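TRAP-T family transporter, DctP (Periplasmic binding) subunit (PDB 4PF8) probably captures galacturonate in the periplasm, as the solute-binding subunit of a TRAP transporter, and hands it to the membrane components for uptake. Local coordinates at residues N171-G183 against F296-L308. Residues are numbered along the deposited sequence; the frame is centred on the assembly and turned at random.
Sequences NDLFVGMIESMGG and FQEAMVPVYEKYL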
loop_
_atom_site.group_PDB
_atom_site.type_symbol
_atom_site.label_atom_id
_atom_site.label_comp_id
_atom_site.label_asym_id
_atom_site.label_seq_id
_atom_site.Cartn_x
_atom_site.Cartn_y
_atom_site.Cartn_z
ATOM N N ASN A 171 -6.588 0.442 -9.160
ATOM C CA ASN A 171 -5.549 0.421 -10.181
ATOM C C ASN A 171 -5.962 -0.666 -11.166
ATOM O O ASN A 171 -6.224 -1.792 -10.764
ATOM C CB ASN A 171 -4.178 0.117 -9.549
ATOM C CG ASN A 171 -3.032 0.253 -10.520
ATOM O OD1 ASN A 171 -3.154 -0.074 -11.698
ATOM N ND2 ASN A 171 -1.897 0.756 -10.032
ATOM N N ASP A 172 -6.020 -0.330 -12.458
ATOM C CA ASP A 172 -6.415 -1.286 -13.498
ATOM C C ASP A 172 -5.565 -2.553 -13.533
ATOM O O ASP A 172 -6.035 -3.600 -13.981
ATOM C CB ASP A 172 -6.346 -0.620 -14.875
ATOM C CG ASP A 172 -7.262 0.575 -14.981
ATOM O OD1 ASP A 172 -8.353 0.518 -14.374
ATOM O OD2 ASP A 172 -6.896 1.566 -15.658
ATOM N N LEU A 173 -4.309 -2.453 -13.102
ATOM C CA LEU A 173 -3.439 -3.620 -13.005
ATOM C C LEU A 173 -4.071 -4.718 -12.159
ATOM O O LEU A 173 -3.916 -5.893 -12.466
ATOM C CB LEU A 173 -2.069 -3.261 -12.410
ATOM C CG LEU A 173 -1.005 -2.668 -13.326
ATOM C CD1 LEU A 173 0.220 -2.321 -12.493
ATOM C CD2 LEU A 173 -0.631 -3.614 -14.452
ATOM N N PHE A 174 -4.763 -4.342 -11.085
ATOM C CA PHE A 174 -5.360 -5.317 -10.181
ATOM C C PHE A 174 -6.587 -5.998 -10.775
ATOM O O PHE A 174 -6.864 -7.166 -10.477
ATOM C CB PHE A 174 -5.690 -4.674 -8.825
ATOM C CG PHE A 174 -4.494 -4.014 -8.186
ATOM C CD1 PHE A 174 -3.243 -4.618 -8.213
ATOM C CD2 PHE A 174 -4.602 -2.780 -7.603
ATOM C CE1 PHE A 174 -2.152 -3.995 -7.645
ATOM C CE2 PHE A 174 -3.495 -2.161 -7.064
ATOM C CZ PHE A 174 -2.291 -2.780 -7.070
ATOM N N VAL A 175 -7.312 -5.282 -11.617
ATOM C CA VAL A 175 -8.415 -5.884 -12.340
ATOM C C VAL A 175 -7.849 -6.991 -13.240
ATOM O O VAL A 175 -8.372 -8.117 -13.264
ATOM C CB VAL A 175 -9.159 -4.827 -13.163
ATOM C CG1 VAL A 175 -10.181 -5.481 -14.095
ATOM C CG2 VAL A 175 -9.829 -3.834 -12.248
ATOM N N GLY A 176 -6.768 -6.685 -13.952
ATOM C CA GLY A 176 -6.125 -7.650 -14.830
ATOM C C GLY A 176 -5.618 -8.870 -14.072
ATOM O O GLY A 176 -5.694 -10.001 -14.549
HETATM N N MSE A 177 -5.100 -8.649 -12.876
HETATM C CA MSE A 177 -4.601 -9.729 -12.038
HETATM C C MSE A 177 -5.703 -10.734 -11.706
HETATM O O MSE A 177 -5.511 -11.947 -11.832
HETATM C CB MSE A 177 -4.026 -9.120 -10.762
HETATM C CG MSE A 177 -3.742 -10.077 -9.639
HETATM SE SE MSE A 177 -2.911 -9.050 -8.196
HETATM C CE MSE A 177 -1.848 -7.983 -9.346
ATOM N N ILE A 178 -6.849 -10.234 -11.277
ATOM C CA ILE A 178 -7.965 -11.094 -10.896
ATOM C C ILE A 178 -8.546 -11.788 -12.133
ATOM O O ILE A 178 -8.847 -12.994 -12.105
ATOM C CB ILE A 178 -9.057 -10.285 -10.173
ATOM C CG1 ILE A 178 -8.518 -9.687 -8.888
ATOM C CG2 ILE A 178 -10.255 -11.132 -9.846
ATOM C CD1 ILE A 178 -7.917 -10.674 -7.981
ATOM N N GLU A 179 -8.699 -11.047 -13.222
ATOM C CA GLU A 179 -9.248 -11.612 -14.458
ATOM C C GLU A 179 -8.348 -12.717 -15.020
ATOM O O GLU A 179 -8.824 -13.703 -15.610
ATOM C CB GLU A 179 -9.469 -10.501 -15.504
ATOM C CG GLU A 179 -10.625 -9.604 -15.145
ATOM C CD GLU A 179 -10.960 -8.569 -16.205
ATOM O OE1 GLU A 179 -12.014 -7.918 -16.042
ATOM O OE2 GLU A 179 -10.183 -8.395 -17.176
ATOM N N SER A 180 -7.040 -12.565 -14.853
ATOM C CA SER A 180 -6.107 -13.553 -15.380
ATOM C C SER A 180 -6.273 -14.878 -14.650
ATOM O O SER A 180 -5.842 -15.920 -15.150
ATOM C CB SER A 180 -4.679 -13.041 -15.238
ATOM O OG SER A 180 -4.434 -11.984 -16.156
HETATM N N MSE A 181 -6.910 -14.865 -13.480
HETATM C CA MSE A 181 -7.208 -16.126 -12.789
HETATM C C MSE A 181 -8.672 -16.490 -12.859
HETATM O O MSE A 181 -9.127 -17.417 -12.183
HETATM C CB MSE A 181 -6.752 -16.052 -11.347
HETATM C CG MSE A 181 -5.238 -15.926 -11.237
HETATM SE SE MSE A 181 -4.689 -15.859 -9.407
HETATM C CE MSE A 181 -5.362 -14.186 -8.935
ATOM N N GLY A 182 -9.415 -15.781 -13.693
ATOM C CA GLY A 182 -10.807 -16.097 -13.933
ATOM C C GLY A 182 -11.762 -15.539 -12.891
ATOM O O GLY A 182 -12.934 -15.917 -12.873
ATOM N N GLY A 183 -11.281 -14.627 -12.053
ATOM C CA GLY A 183 -12.133 -13.989 -11.064
ATOM C C GLY A 183 -12.842 -12.783 -11.641
ATOM O O GLY A 183 -12.598 -12.378 -12.786
ATOM N N PHE A 296 0.895 -19.525 -9.462
ATOM C CA PHE A 296 0.410 -18.159 -9.369
ATOM C C PHE A 296 1.280 -17.211 -10.166
ATOM O O PHE A 296 0.757 -16.307 -10.827
ATOM C CB PHE A 296 0.318 -17.694 -7.906
ATOM C CG PHE A 296 -0.846 -18.291 -7.178
ATOM C CD1 PHE A 296 -2.094 -17.718 -7.248
ATOM C CD2 PHE A 296 -0.685 -19.442 -6.436
ATOM C CE1 PHE A 296 -3.166 -18.293 -6.590
ATOM C CE2 PHE A 296 -1.745 -20.009 -5.775
ATOM C CZ PHE A 296 -2.978 -19.442 -5.848
ATOM N N GLN A 297 2.593 -17.408 -10.107
ATOM C CA GLN A 297 3.501 -16.557 -10.852
ATOM C C GLN A 297 3.234 -16.684 -12.352
ATOM O O GLN A 297 3.165 -15.677 -13.062
ATOM C CB GLN A 297 4.941 -16.899 -10.526
ATOM C CG GLN A 297 5.305 -16.512 -9.107
ATOM C CD GLN A 297 6.690 -16.951 -8.763
ATOM O OE1 GLN A 297 7.095 -18.066 -9.102
ATOM N NE2 GLN A 297 7.438 -16.081 -8.115
ATOM N N GLU A 298 3.070 -17.913 -12.829
ATOM C CA GLU A 298 2.813 -18.136 -14.253
ATOM C C GLU A 298 1.491 -17.512 -14.672
ATOM O O GLU A 298 1.373 -16.980 -15.776
ATOM C CB GLU A 298 2.805 -19.633 -14.572
ATOM C CG GLU A 298 4.168 -20.313 -14.505
ATOM C CD GLU A 298 4.135 -21.743 -15.030
ATOM O OE1 GLU A 298 3.095 -22.150 -15.598
ATOM O OE2 GLU A 298 5.153 -22.458 -14.878
ATOM N N ALA A 299 0.503 -17.571 -13.787
ATOM C CA ALA A 299 -0.818 -17.040 -14.086
ATOM C C ALA A 299 -0.772 -15.536 -14.281
ATOM O O ALA A 299 -1.648 -14.993 -14.949
ATOM C CB ALA A 299 -1.790 -17.380 -12.982
HETATM N N MSE A 300 0.251 -14.884 -13.725
HETATM C CA MSE A 300 0.404 -13.426 -13.831
HETATM C C MSE A 300 1.194 -12.918 -15.003
HETATM O O MSE A 300 1.327 -11.706 -15.145
HETATM C CB MSE A 300 1.110 -12.873 -12.599
HETATM C CG MSE A 300 0.399 -13.142 -11.343
HETATM SE SE MSE A 300 -1.305 -12.263 -11.254
HETATM C CE MSE A 300 -1.353 -12.623 -9.326
ATOM N N VAL A 301 1.735 -13.795 -15.828
ATOM C CA VAL A 301 2.496 -13.327 -16.976
ATOM C C VAL A 301 1.692 -12.294 -17.799
ATOM O O VAL A 301 2.233 -11.271 -18.222
ATOM C CB VAL A 301 2.972 -14.501 -17.849
ATOM C CG1 VAL A 301 3.424 -14.016 -19.228
ATOM C CG2 VAL A 301 4.082 -15.266 -17.136
ATOM N N PRO A 302 0.387 -12.538 -18.007
ATOM C CA PRO A 302 -0.354 -11.613 -18.880
ATOM C C PRO A 302 -0.464 -10.178 -18.352
ATOM O O PRO A 302 -0.560 -9.237 -19.138
ATOM C CB PRO A 302 -1.738 -12.267 -18.988
ATOM C CG PRO A 302 -1.501 -13.711 -18.737
ATOM C CD PRO A 302 -0.362 -13.778 -17.744
ATOM N N VAL A 303 -0.418 -10.012 -17.038
ATOM C CA VAL A 303 -0.469 -8.688 -16.433
ATOM C C VAL A 303 0.761 -7.894 -16.858
ATOM O O VAL A 303 0.658 -6.712 -17.152
ATOM C CB VAL A 303 -0.518 -8.786 -14.900
ATOM C CG1 VAL A 303 -0.493 -7.426 -14.293
ATOM C CG2 VAL A 303 -1.763 -9.557 -14.466
ATOM N N TYR A 304 1.924 -8.539 -16.843
ATOM C CA TYR A 304 3.164 -7.900 -17.303
ATOM C C TYR A 304 3.097 -7.598 -18.790
ATOM O O TYR A 304 3.443 -6.498 -19.237
ATOM C CB TYR A 304 4.358 -8.817 -17.040
ATOM C CG TYR A 304 4.853 -8.799 -15.599
ATOM C CD1 TYR A 304 4.229 -9.557 -14.623
ATOM C CD2 TYR A 304 5.953 -8.040 -15.233
ATOM C CE1 TYR A 304 4.673 -9.547 -13.304
ATOM C CE2 TYR A 304 6.405 -8.026 -13.921
ATOM C CZ TYR A 304 5.772 -8.792 -12.967
ATOM O OH TYR A 304 6.231 -8.772 -11.659
ATOM N N GLU A 305 2.649 -8.578 -19.566
ATOM C CA GLU A 305 2.573 -8.399 -21.009
ATOM C C GLU A 305 1.675 -7.217 -21.345
ATOM O O GLU A 305 2.008 -6.409 -22.200
ATOM C CB GLU A 305 2.057 -9.667 -21.690
ATOM C CG GLU A 305 2.941 -10.879 -21.472
ATOM C CD GLU A 305 4.233 -10.819 -22.257
ATOM O OE1 GLU A 305 4.444 -9.824 -22.987
ATOM O OE2 GLU A 305 5.036 -11.774 -22.147
ATOM N N LYS A 306 0.550 -7.115 -20.653
ATOM C CA LYS A 306 -0.416 -6.062 -20.914
ATOM C C LYS A 306 0.141 -4.699 -20.533
ATOM O O LYS A 306 0.060 -3.746 -21.290
ATOM C CB LYS A 306 -1.687 -6.287 -20.113
ATOM C CG LYS A 306 -2.819 -5.352 -20.552
ATOM C CD LYS A 306 -3.940 -5.322 -19.550
ATOM C CE LYS A 306 -4.347 -6.706 -19.122
ATOM N NZ LYS A 306 -5.482 -6.602 -18.192
ATOM N N TYR A 307 0.684 -4.623 -19.331
ATOM C CA TYR A 307 1.223 -3.358 -18.860
ATOM C C TYR A 307 2.256 -2.822 -19.842
ATOM O O TYR A 307 2.228 -1.642 -20.245
ATOM C CB TYR A 307 1.828 -3.520 -17.460
ATOM C CG TYR A 307 2.377 -2.204 -16.983
ATOM C CD1 TYR A 307 1.529 -1.123 -16.775
ATOM C CD2 TYR A 307 3.731 -2.027 -16.805
ATOM C CE1 TYR A 307 2.024 0.107 -16.382
ATOM C CE2 TYR A 307 4.247 -0.784 -16.406
ATOM C CZ TYR A 307 3.384 0.268 -16.195
ATOM O OH TYR A 307 3.891 1.500 -15.810
ATOM N N LEU A 308 3.184 -3.675 -20.244
ATOM C CA LEU A 308 4.260 -3.207 -21.106
ATOM C C LEU A 308 3.819 -2.988 -22.552
ATOM O O LEU A 308 4.458 -2.237 -23.290
ATOM C CB LEU A 308 5.447 -4.162 -21.019
ATOM C CG LEU A 308 6.068 -4.105 -19.625
ATOM C CD1 LEU A 308 7.197 -5.097 -19.476
ATOM C CD2 LEU A 308 6.550 -2.695 -19.333
HETATM O O HOH W 1 -6.648 -4.230 -16.461
HETATM O O HOH W 2 -3.717 -5.832 -15.768
HETATM O O HOH W 3 -5.829 -9.349 -17.771
HETATM O O HOH W 4 -3.119 -16.453 -16.744
#
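Obliquely antiparallel packing joins helix 172-179, which follows strand 165-168, to helices 293-299 and 301-310 near the C-terminus of the solute-binding fold, with Val303 seated on Gly176 and Met177. The axes of the short segments 172-179 and 301-308 approach to 9.1 Å, with 144° between their N-to-C directions, and Gly176 CA lies 6.0 Å from Val303 CA. Val303 CG2 reaches the backbone at Met177 CA (3.7 Å), while CG1, anti to the backbone N (chi1 177°), turns to Leu173 CD2. In the conformer modelled here, that same methyl of Leu173 also rests against Tyr307 CB, coming obliquely to the tyrosine ring.

Deeper in, three selenomethionines gather. Met300, bent at chi2 (-65°), brings its CE across to Met177 CG at 3.5 Å, and Met177 continues onto His229 and Leu230 of strand 223-230. Met181 sets its SE at the edge of the Phe296 ring, 5.0 Å from the centroid, a Met-aromatic contact, and lays its CG by Ala299 CB.

No direct hydrogen bond crosses the interface; water does the bridging. Lys306 NZ lies over Gly176 CA, where a side chain would collide with it, and donates to three waters that bond to the carbonyls of Asp172, Gly176 and, weakly, Leu173. A fourth water donates to both Ser180 O and Ala299 O. Ser180 OG donates to Gly176 O at 2.8 Å, from the opposite face to its own backbone N, and touches Pro302 CB and Val303 CG2. Replacing Ser180 by alanine would probably cost Gly176 O its second protein donor and lose those two contacts. Gly182, at positive phi, ends helix 172-179 in a Schellman motif. The whole is an oblique antiparallel helix pair of the family 7 solute-binding fold, apolar on one flank and lysine-water bridged on the other.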